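Local coordinates for extracellular fatty acid-binding protein (Gallus gallus, PDB 3SAO), which binds bacterial ferric siderophores, long-chain fatty acids and lysophosphatidic acid, and may act as an antibacterial lipocalin of innate immunity, at residues A[30-38]-A[47-55]; A[107-115]-A[128-137]. All blocks are in the same frame, centred on the assembly; numbering follows the deposited sequence.

Contact 1 (A[30-38]-A[47-55]). With NKN ((2R)-2-hydroxy-3-(phosphonooxy)propyl tetradecanoate), chain C.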
loop_
_atom_site.group_PDB
_atom_site.type_symbol
_atom_site.label_atom_id
_atom_site.label_comp_id
_atom_site.label_asym_id
_atom_site.label_seq_id
_atom_site.Cartn_x
_atom_site.Cartn_y
_atom_site.Cartn_z
ATOM N N LYS A 30 13.785 7.616 -4.590
ATOM C CA LYS A 30 13.438 7.303 -5.979
ATOM C C LYS A 30 11.980 6.889 -6.141
ATOM O O LYS A 30 11.464 6.832 -7.261
ATOM C CB LYS A 30 14.314 6.164 -6.490
ATOM N N MET A 31 11.312 6.616 -5.023
ATOM C CA MET A 31 10.025 5.954 -5.047
ATOM C C MET A 31 8.914 6.944 -5.373
ATOM O O MET A 31 9.007 8.141 -5.064
ATOM C CB MET A 31 9.767 5.270 -3.703
ATOM C CG MET A 31 10.724 4.120 -3.405
ATOM S SD MET A 31 10.306 3.219 -1.874
ATOM C CE MET A 31 11.661 2.041 -1.803
ATOM N N LYS A 32 7.928 6.455 -6.105
ATOM C CA LYS A 32 6.789 7.262 -6.548
ATOM C C LYS A 32 5.507 6.630 -6.040
ATOM O O LYS A 32 5.462 5.434 -5.745
ATOM C CB LYS A 32 6.715 7.322 -8.066
ATOM C CG LYS A 32 7.941 7.912 -8.729
ATOM C CD LYS A 32 8.220 9.325 -8.250
ATOM C CE LYS A 32 9.003 10.126 -9.300
ATOM N NZ LYS A 32 10.237 9.432 -9.720
ATOM N N MET A 33 4.456 7.429 -6.036
ATOM C CA MET A 33 3.127 6.994 -5.676
ATOM C C MET A 33 2.637 5.805 -6.498
ATOM O O MET A 33 2.866 5.713 -7.710
ATOM C CB MET A 33 2.161 8.174 -5.834
ATOM C CG MET A 33 0.857 8.057 -5.124
ATOM S SD MET A 33 -0.166 9.549 -5.321
ATOM C CE MET A 33 0.765 10.794 -4.465
ATOM N N VAL A 34 2.073 4.839 -5.790
ATOM C CA VAL A 34 1.553 3.617 -6.412
ATOM C C VAL A 34 0.043 3.719 -6.574
ATOM O O VAL A 34 -0.663 4.082 -5.631
ATOM C CB VAL A 34 1.903 2.422 -5.554
ATOM C CG1 VAL A 34 1.364 1.115 -6.174
ATOM C CG2 VAL A 34 3.392 2.376 -5.382
ATOM N N MET A 35 -0.450 3.421 -7.768
ATOM C CA MET A 35 -1.897 3.339 -7.973
ATOM C C MET A 35 -2.356 1.907 -7.676
ATOM O O MET A 35 -1.664 0.920 -7.953
ATOM C CB MET A 35 -2.320 3.799 -9.380
ATOM C CG MET A 35 -3.809 3.969 -9.549
ATOM S SD MET A 35 -4.347 4.205 -11.255
ATOM C CE MET A 35 -3.419 5.690 -11.670
ATOM N N ALA A 36 -3.487 1.814 -7.002
ATOM C CA ALA A 36 -4.053 0.511 -6.668
ATOM C C ALA A 36 -5.543 0.459 -7.036
ATOM O O ALA A 36 -6.250 1.477 -7.049
ATOM C CB ALA A 36 -3.824 0.194 -5.203
ATOM N N ARG A 37 -6.029 -0.726 -7.351
ATOM C CA ARG A 37 -7.474 -0.950 -7.356
ATOM C C ARG A 37 -7.831 -2.140 -6.492
ATOM O O ARG A 37 -7.229 -3.199 -6.623
ATOM C CB ARG A 37 -7.998 -1.177 -8.782
ATOM C CG ARG A 37 -9.511 -1.261 -8.813
ATOM C CD ARG A 37 -10.027 -1.733 -10.149
ATOM N NE ARG A 37 -10.115 -0.681 -11.162
ATOM C CZ ARG A 37 -9.390 -0.664 -12.287
ATOM N NH1 ARG A 37 -8.452 -1.585 -12.501
ATOM N NH2 ARG A 37 -9.579 0.282 -13.205
ATOM N N ILE A 38 -8.858 -1.979 -5.671
ATOM C CA ILE A 38 -9.325 -3.050 -4.797
ATOM C C ILE A 38 -10.643 -3.583 -5.322
ATOM O O ILE A 38 -11.559 -2.773 -5.581
ATOM C CB ILE A 38 -9.555 -2.505 -3.359
ATOM C CG1 ILE A 38 -8.269 -1.924 -2.777
ATOM C CG2 ILE A 38 -10.085 -3.607 -2.465
ATOM C CD1 ILE A 38 -8.435 -1.418 -1.343
ATOM N N GLU A 47 -8.778 -8.711 -4.097
ATOM C CA GLU A 47 -7.611 -8.708 -4.954
ATOM C C GLU A 47 -7.233 -7.250 -5.125
ATOM O O GLU A 47 -8.084 -6.434 -5.396
ATOM C CB GLU A 47 -7.861 -9.365 -6.308
ATOM C CG GLU A 47 -6.626 -9.351 -7.219
ATOM C CD GLU A 47 -6.775 -10.144 -8.527
ATOM O OE1 GLU A 47 -7.850 -10.154 -9.138
ATOM O OE2 GLU A 47 -5.759 -10.644 -9.005
ATOM N N VAL A 48 -5.981 -6.949 -4.865
ATOM C CA VAL A 48 -5.428 -5.635 -5.110
ATOM C C VAL A 48 -4.604 -5.642 -6.402
ATOM O O VAL A 48 -3.695 -6.470 -6.582
ATOM C CB VAL A 48 -4.577 -5.133 -3.932
ATOM C CG1 VAL A 48 -4.177 -3.642 -4.156
ATOM C CG2 VAL A 48 -5.290 -5.383 -2.623
ATOM N N SER A 49 -4.906 -4.691 -7.295
ATOM C CA SER A 49 -4.115 -4.502 -8.502
ATOM C C SER A 49 -3.261 -3.261 -8.357
ATOM O O SER A 49 -3.770 -2.225 -7.961
ATOM C CB SER A 49 -5.047 -4.348 -9.697
ATOM O OG SER A 49 -5.813 -5.521 -9.840
ATOM N N TYR A 50 -1.957 -3.371 -8.594
ATOM C CA TYR A 50 -1.059 -2.250 -8.362
ATOM C C TYR A 50 -0.416 -1.830 -9.687
ATOM O O TYR A 50 -0.261 -2.664 -10.589
ATOM C CB TYR A 50 0.081 -2.675 -7.447
ATOM C CG TYR A 50 -0.319 -3.298 -6.141
ATOM C CD1 TYR A 50 -0.485 -2.516 -5.012
ATOM C CD2 TYR A 50 -0.451 -4.670 -6.015
ATOM C CE1 TYR A 50 -0.779 -3.091 -3.765
ATOM C CE2 TYR A 50 -0.761 -5.254 -4.768
ATOM C CZ TYR A 50 -0.897 -4.462 -3.658
ATOM O OH TYR A 50 -1.228 -5.024 -2.437
ATOM N N ALA A 51 -0.034 -0.564 -9.756
ATOM C CA ALA A 51 0.757 0.014 -10.828
ATOM C C ALA A 51 1.748 1.019 -10.229
ATOM O O ALA A 51 1.371 2.009 -9.571
ATOM C CB ALA A 51 -0.216 0.677 -11.886
ATOM N N ALA A 52 3.033 0.749 -10.424
ATOM C CA ALA A 52 4.121 1.612 -9.900
ATOM C C ALA A 52 5.258 1.777 -10.907
ATOM O O ALA A 52 5.719 0.796 -11.488
ATOM C CB ALA A 52 4.650 1.028 -8.621
ATOM N N PRO A 53 5.732 3.023 -11.113
ATOM C CA PRO A 53 6.916 3.208 -11.946
ATOM C C PRO A 53 8.142 2.519 -11.383
ATOM O O PRO A 53 8.202 2.231 -10.174
ATOM C CB PRO A 53 7.146 4.732 -11.940
ATOM C CG PRO A 53 6.056 5.328 -11.131
ATOM C CD PRO A 53 5.351 4.255 -10.397
ATOM N N SER A 54 9.109 2.275 -12.266
ATOM C CA SER A 54 10.432 1.777 -11.861
ATOM C C SER A 54 11.428 2.042 -12.969
ATOM O O SER A 54 11.019 2.299 -14.098
ATOM C CB SER A 54 10.336 0.283 -11.603
ATOM O OG SER A 54 10.557 -0.428 -12.822
ATOM N N PRO A 55 12.746 1.945 -12.676
ATOM C CA PRO A 55 13.792 2.159 -13.706
ATOM C C PRO A 55 13.732 1.131 -14.853
ATOM O O PRO A 55 14.420 1.275 -15.865
ATOM C CB PRO A 55 15.111 1.979 -12.928
ATOM C CG PRO A 55 14.738 1.950 -11.463
ATOM C CD PRO A 55 13.302 1.567 -11.364
HETATM O OAA NKN C . -0.109 -5.181 0.546
HETATM O OAB NKN C . 0.386 -3.485 2.133
HETATM P PAC NKN C . -0.509 -3.799 0.969
HETATM O OAD NKN C . -0.553 -2.762 -0.126
HETATM O OAE NKN C . -7.382 0.030 1.643
HETATM O OAF NKN C . -2.004 -3.872 1.535
HETATM C CAG NKN C . -3.199 -4.084 0.774
HETATM C CAH NKN C . -4.437 -3.765 1.607
HETATM C CAI NKN C . -5.477 -2.821 0.979
HETATM O OAJ NKN C . -5.943 -1.840 1.930
HETATM C CAK NKN C . -7.247 -1.159 1.938
HETATM C CAL NKN C . -8.466 -1.910 2.405
HETATM C CAM NKN C . -9.044 -1.201 3.622
HETATM C CAN NKN C . -10.058 -2.061 4.365
HETATM C CAO NKN C . -10.118 -3.487 3.817
HETATM O OAY NKN C . -5.085 -5.018 1.848
HETATM O O HOH W 1 8.184 3.812 -7.961
HETATM O O HOH W 2 -8.187 -5.480 -8.352
#

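Contact 2 (A[107-115]-A[128-137]). With NKN ((2R)-2-hydroxy-3-(phosphonooxy)propyl tetradecanoate), chain C.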
loop_
_atom_site.group_PDB
_atom_site.type_symbol
_atom_site.label_atom_id
_atom_site.label_comp_id
_atom_site.label_asym_id
_atom_site.label_seq_id
_atom_site.Cartn_x
_atom_site.Cartn_y
_atom_site.Cartn_z
ATOM N N THR A 107 11.932 -11.913 7.622
ATOM C CA THR A 107 10.719 -11.120 7.848
ATOM C C THR A 107 10.940 -9.618 7.592
ATOM O O THR A 107 11.737 -8.980 8.290
ATOM C CB THR A 107 10.211 -11.257 9.299
ATOM O OG1 THR A 107 9.999 -12.633 9.618
ATOM C CG2 THR A 107 8.902 -10.495 9.474
ATOM N N LEU A 108 10.219 -9.064 6.612
ATOM C CA LEU A 108 10.239 -7.643 6.286
ATOM C C LEU A 108 8.933 -6.971 6.721
ATOM O O LEU A 108 7.885 -7.591 6.668
ATOM C CB LEU A 108 10.435 -7.464 4.775
ATOM C CG LEU A 108 11.725 -7.983 4.136
ATOM C CD1 LEU A 108 11.539 -8.221 2.641
ATOM C CD2 LEU A 108 12.871 -7.020 4.366
ATOM N N HIS A 109 8.997 -5.730 7.196
ATOM C CA HIS A 109 7.823 -5.002 7.598
ATOM C C HIS A 109 7.803 -3.684 6.854
ATOM O O HIS A 109 8.857 -3.111 6.553
ATOM C CB HIS A 109 7.776 -4.732 9.119
ATOM C CG HIS A 109 7.890 -5.963 9.972
ATOM N ND1 HIS A 109 6.818 -6.793 10.230
ATOM C CD2 HIS A 109 8.929 -6.457 10.689
ATOM C CE1 HIS A 109 7.205 -7.766 11.041
ATOM N NE2 HIS A 109 8.477 -7.576 11.348
ATOM N N MET A 110 6.600 -3.225 6.546
ATOM C CA MET A 110 6.413 -1.879 6.005
ATOM C C MET A 110 5.039 -1.369 6.376
ATOM O O MET A 110 4.083 -2.117 6.422
ATOM C CB MET A 110 6.576 -1.877 4.488
ATOM C CG MET A 110 6.606 -0.463 3.893
ATOM S SD MET A 110 7.031 -0.494 2.163
ATOM C CE MET A 110 8.779 -0.933 2.222
ATOM N N MET A 111 4.949 -0.088 6.663
ATOM C CA MET A 111 3.691 0.578 6.807
ATOM C C MET A 111 3.397 1.321 5.536
ATOM O O MET A 111 4.296 1.964 4.963
ATOM C CB MET A 111 3.748 1.554 7.964
ATOM C CG MET A 111 3.817 0.870 9.274
ATOM S SD MET A 111 3.695 2.017 10.664
ATOM C CE MET A 111 2.185 2.935 10.368
ATOM N N ARG A 112 2.136 1.300 5.137
ATOM C CA ARG A 112 1.683 2.039 3.966
ATOM C C ARG A 112 0.436 2.917 4.261
ATOM O O ARG A 112 -0.422 2.560 5.035
ATOM C CB ARG A 112 1.375 1.075 2.829
ATOM C CG ARG A 112 2.495 0.172 2.425
ATOM C CD ARG A 112 2.102 -0.669 1.224
ATOM N NE ARG A 112 3.295 -1.248 0.627
ATOM C CZ ARG A 112 3.859 -2.385 1.013
ATOM N NH1 ARG A 112 3.303 -3.120 1.963
ATOM N NH2 ARG A 112 4.990 -2.780 0.449
ATOM N N LEU A 113 0.364 4.097 3.662
ATOM C CA LEU A 113 -0.839 4.926 3.752
ATOM C C LEU A 113 -1.545 4.916 2.400
ATOM O O LEU A 113 -1.001 5.407 1.401
ATOM C CB LEU A 113 -0.477 6.366 4.137
ATOM C CG LEU A 113 -1.575 7.415 4.187
ATOM C CD1 LEU A 113 -2.719 7.028 5.171
ATOM C CD2 LEU A 113 -0.927 8.784 4.551
ATOM N N TYR A 114 -2.746 4.356 2.381
ATOM C CA TYR A 114 -3.667 4.436 1.263
ATOM C C TYR A 114 -4.495 5.731 1.355
ATOM O O TYR A 114 -4.997 6.075 2.424
ATOM C CB TYR A 114 -4.598 3.216 1.257
ATOM C CG TYR A 114 -3.981 1.965 0.681
ATOM C CD1 TYR A 114 -4.472 1.409 -0.504
ATOM C CD2 TYR A 114 -2.942 1.320 1.312
ATOM C CE1 TYR A 114 -3.909 0.275 -1.059
ATOM C CE2 TYR A 114 -2.358 0.156 0.742
ATOM C CZ TYR A 114 -2.857 -0.339 -0.441
ATOM O OH TYR A 114 -2.312 -1.436 -1.043
ATOM N N SER A 115 -4.665 6.419 0.224
ATOM C CA SER A 115 -5.561 7.573 0.131
ATOM C C SER A 115 -6.447 7.483 -1.140
ATOM O O SER A 115 -5.973 6.997 -2.168
ATOM C CB SER A 115 -4.725 8.848 0.148
ATOM O OG SER A 115 -5.526 10.013 0.021
ATOM N N PHE A 128 -1.058 8.411 10.295
ATOM C CA PHE A 128 0.025 7.549 9.792
ATOM C C PHE A 128 1.331 7.790 10.567
ATOM O O PHE A 128 1.971 6.831 11.047
ATOM C CB PHE A 128 0.239 7.797 8.315
ATOM C CG PHE A 128 1.299 6.939 7.700
ATOM C CD1 PHE A 128 1.072 5.585 7.440
ATOM C CD2 PHE A 128 2.490 7.492 7.314
ATOM C CE1 PHE A 128 2.084 4.793 6.861
ATOM C CE2 PHE A 128 3.491 6.713 6.751
ATOM C CZ PHE A 128 3.276 5.368 6.519
ATOM N N ARG A 129 1.728 9.063 10.666
ATOM C CA ARG A 129 2.979 9.429 11.360
ATOM C C ARG A 129 2.943 9.039 12.851
ATOM O O ARG A 129 3.908 8.467 13.368
ATOM C CB ARG A 129 3.318 10.913 11.170
ATOM C CG ARG A 129 3.814 11.289 9.766
ATOM C CD ARG A 129 4.388 12.698 9.713
ATOM N NE ARG A 129 4.939 12.990 8.392
ATOM C CZ ARG A 129 6.137 12.590 7.958
ATOM N NH1 ARG A 129 6.962 11.913 8.742
ATOM N NH2 ARG A 129 6.521 12.897 6.730
ATOM N N LYS A 130 1.809 9.273 13.503
ATOM C CA LYS A 130 1.565 8.781 14.861
ATOM C C LYS A 130 1.750 7.285 15.027
ATOM O O LYS A 130 2.457 6.830 15.920
ATOM C CB LYS A 130 0.153 9.125 15.320
ATOM C CG LYS A 130 -0.114 8.770 16.764
ATOM C CD LYS A 130 -1.464 9.268 17.247
ATOM C CE LYS A 130 -2.599 8.487 16.613
ATOM N NZ LYS A 130 -3.908 8.823 17.236
ATOM N N LEU A 131 1.061 6.503 14.214
ATOM C CA LEU A 131 1.196 5.064 14.325
ATOM C C LEU A 131 2.587 4.551 13.919
ATOM O O LEU A 131 3.055 3.576 14.506
ATOM C CB LEU A 131 0.118 4.375 13.514
ATOM C CG LEU A 131 -1.302 4.625 14.035
ATOM C CD1 LEU A 131 -2.323 3.992 13.088
ATOM C CD2 LEU A 131 -1.482 4.128 15.480
ATOM N N ALA A 132 3.205 5.161 12.899
ATOM C CA ALA A 132 4.617 4.897 12.558
ATOM C C ALA A 132 5.528 5.149 13.745
ATOM O O ALA A 132 6.379 4.313 14.103
ATOM C CB ALA A 132 5.056 5.750 11.358
ATOM N N ARG A 133 5.409 6.322 14.348
ATOM C CA ARG A 133 6.263 6.636 15.483
ATOM C C ARG A 133 6.108 5.657 16.647
ATOM O O ARG A 133 7.078 5.379 17.366
ATOM C CB ARG A 133 6.039 8.079 15.952
ATOM C CG ARG A 133 7.295 8.686 16.505
ATOM C CD ARG A 133 7.186 10.211 16.701
ATOM N N GLU A 134 4.914 5.115 16.825
ATOM C CA GLU A 134 4.666 4.086 17.839
ATOM C C GLU A 134 5.399 2.777 17.596
ATOM O O GLU A 134 5.564 1.989 18.525
ATOM C CB GLU A 134 3.177 3.804 17.965
ATOM C CG GLU A 134 2.434 4.915 18.677
ATOM C CD GLU A 134 1.045 4.506 19.124
ATOM O OE1 GLU A 134 0.620 3.367 18.845
ATOM O OE2 GLU A 134 0.365 5.363 19.718
ATOM N N ARG A 135 5.824 2.528 16.364
ATOM C CA ARG A 135 6.605 1.333 16.071
ATOM C C ARG A 135 8.087 1.722 15.943
ATOM O O ARG A 135 8.862 0.963 15.392
ATOM C CB ARG A 135 6.093 0.648 14.804
ATOM C CG ARG A 135 4.799 -0.133 15.077
ATOM C CD ARG A 135 4.134 -0.619 13.864
ATOM N NE ARG A 135 2.749 -0.966 14.141
ATOM C CZ ARG A 135 2.296 -2.182 14.420
ATOM N NH1 ARG A 135 3.103 -3.237 14.455
ATOM N NH2 ARG A 135 1.008 -2.349 14.610
ATOM N N ASN A 136 8.434 2.908 16.431
ATOM C CA ASN A 136 9.790 3.487 16.360
ATOM C C ASN A 136 10.357 3.623 14.949
ATOM O O ASN A 136 11.562 3.496 14.746
ATOM C CB ASN A 136 10.778 2.714 17.251
ATOM C CG ASN A 136 10.426 2.804 18.727
ATOM O OD1 ASN A 136 9.981 3.839 19.201
ATOM N ND2 ASN A 136 10.604 1.711 19.451
ATOM N N TYR A 137 9.502 3.913 13.975
ATOM C CA TYR A 137 9.989 4.524 12.741
ATOM C C TYR A 137 10.367 5.982 13.035
ATOM O O TYR A 137 9.653 6.704 13.730
ATOM C CB TYR A 137 8.973 4.399 11.596
ATOM C CG TYR A 137 8.754 2.959 11.207
ATOM C CD1 TYR A 137 9.822 2.145 10.835
ATOM C CD2 TYR A 137 7.486 2.406 11.205
ATOM C CE1 TYR A 137 9.624 0.790 10.545
ATOM C CE2 TYR A 137 7.275 1.082 10.884
ATOM C CZ TYR A 137 8.330 0.273 10.567
ATOM O OH TYR A 137 8.076 -1.037 10.248
HETATM O OAA NKN C . -0.109 -5.181 0.546
HETATM O OAB NKN C . 0.386 -3.485 2.133
HETATM P PAC NKN C . -0.509 -3.799 0.969
HETATM O OAD NKN C . -0.553 -2.762 -0.126
HETATM O OAE NKN C . -7.382 0.030 1.643
HETATM O OAF NKN C . -2.004 -3.872 1.535
HETATM C CAG NKN C . -3.199 -4.084 0.774
HETATM C CAH NKN C . -4.437 -3.765 1.607
HETATM C CAI NKN C . -5.477 -2.821 0.979
HETATM O OAJ NKN C . -5.943 -1.840 1.930
HETATM C CAK NKN C . -7.247 -1.159 1.938
HETATM C CAL NKN C . -8.466 -1.910 2.405
HETATM C CAM NKN C . -9.044 -1.201 3.622
HETATM C CAN NKN C . -10.058 -2.061 4.365
HETATM C CAO NKN C . -10.118 -3.487 3.817
HETATM O OAY NKN C . -5.085 -5.018 1.848
#

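Contact 1 (A[30-38]-A[47-55])
Arg37 and Ser49 face each other as a hydrogen-bonded antiparallel pair, each backbone N giving its hydrogen to the other's carbonyl: Arg37 N lies 2.8 Å from Ser49 O, and the return bond from Ser49 N to Arg37 O is the straighter, with 171° at the hydrogen. Met35 and Ala51 repeat the exchange two residues along, Met35 N reaching Ala51 O at 2.9 Å. Between these pairs sits the non-hydrogen-bonded pair Ala36–Tyr50, where CA-H...O contacts take over, the shortest from Ala36 CA to Ser49 O at 3.0 Å. A water joins the two strands at the Arg37–Ser49 pair, donating to Arg37 O and hydrogen-bonding with Ser49 OG; a second bridges Lys32 N and Pro53 O beyond the paired region.

This hairpin of the lipocalin barrel keeps two different faces. Ala36, Ile38, Val48 and Tyr50 look into the pocket. The Tyr50 ring carries Val48 CG1 over one face, 3.4 Å above its plane and shifted toward the rim, while Val34 CG1 approaches the ring edge. With CG set beside the backbone N (chi1 -54°), the ring brings its hydroxyl to the lysophosphatidic acid phosphate, where Tyr50 OH makes a weak 3.3 Å hydrogen bond to NKN OAD. Ile38 CD1 instead meets the ester carbonyl oxygen of the ligand. On the other face stand Met35, Arg37, Ser49 and Ala51. Near the strand ends Val34 CG2 packs on Ala52 CB at 3.7 Å, and the Lys32 side chain crosses the Pro53 ring at about a right angle.

Trp61 stacks with Tyr50, and Arg37 turns its guanidinium to the backbone of Asp154. Strand 10-18 pairs with strand 34-41 on one side of the hairpin, and strand 59-66 with strand 45-52 on the other.

Contact 2 (A[107-115]-A[128-137])
Strand 107-115 and helix 128-133 run nearly antiparallel, at 170°, with their axes 9.8 Å apart and Met111 and Leu113 turned toward the helix. This is the lipocalin pattern of a helix packed against the outside of the beta-barrel, held here by side-chain packing with no hydrogen bond between the two segments.

Met111 carries most of the contact. Its chain runs out extended and then bends at the sulfur (chi3 54°), bringing CE to 3.5 Å from Ala132 N and close to Leu131 CB. SD rests on Ala132 CA and CB and meets the edge of the Tyr137 ring, a Met-aromatic contact 80° off the ring normal. Phe128 packs next along the strand: Leu113 CB sits over one ring face, 4.0 Å from the centroid, as a CH-pi contact, while CE1 of the ring nears the backbone at Arg112 C.

Arg112 and Tyr114 point the other way, into the pocket, where Arg112 NH1 donates to NKN OAB at 2.9 Å. A Schellman motif with Asn136 at positive phi ends the helix and delivers Tyr137 to the strand; Arg135 N and Tyr137 N approach Ala132 O from opposite faces of its carbonyl plane.

In the fold
Contacts 1 and 2 lie on opposite sides of the chain's centre, their own centres about 18 Å apart, yet both involve strands of one curled sheet and meet at the ligand. The hairpin of contact 1 and strand 106-115 of contact 2 are joined through strand 10-18, which pairs with both. Inside the barrel their side chains touch directly: Tyr50 CE1 is 3.5 Å from Tyr114 OH, and Ala36 CB is 4.1 Å from Tyr114 CE1. Tyr50, Arg112 and Tyr114 converge on the phosphate, joined by Lys82, which also takes part in enterobactin binding, as does Arg112. Helix 122-133 backs strand 106-115 from outside the barrel, behind the pocket wall.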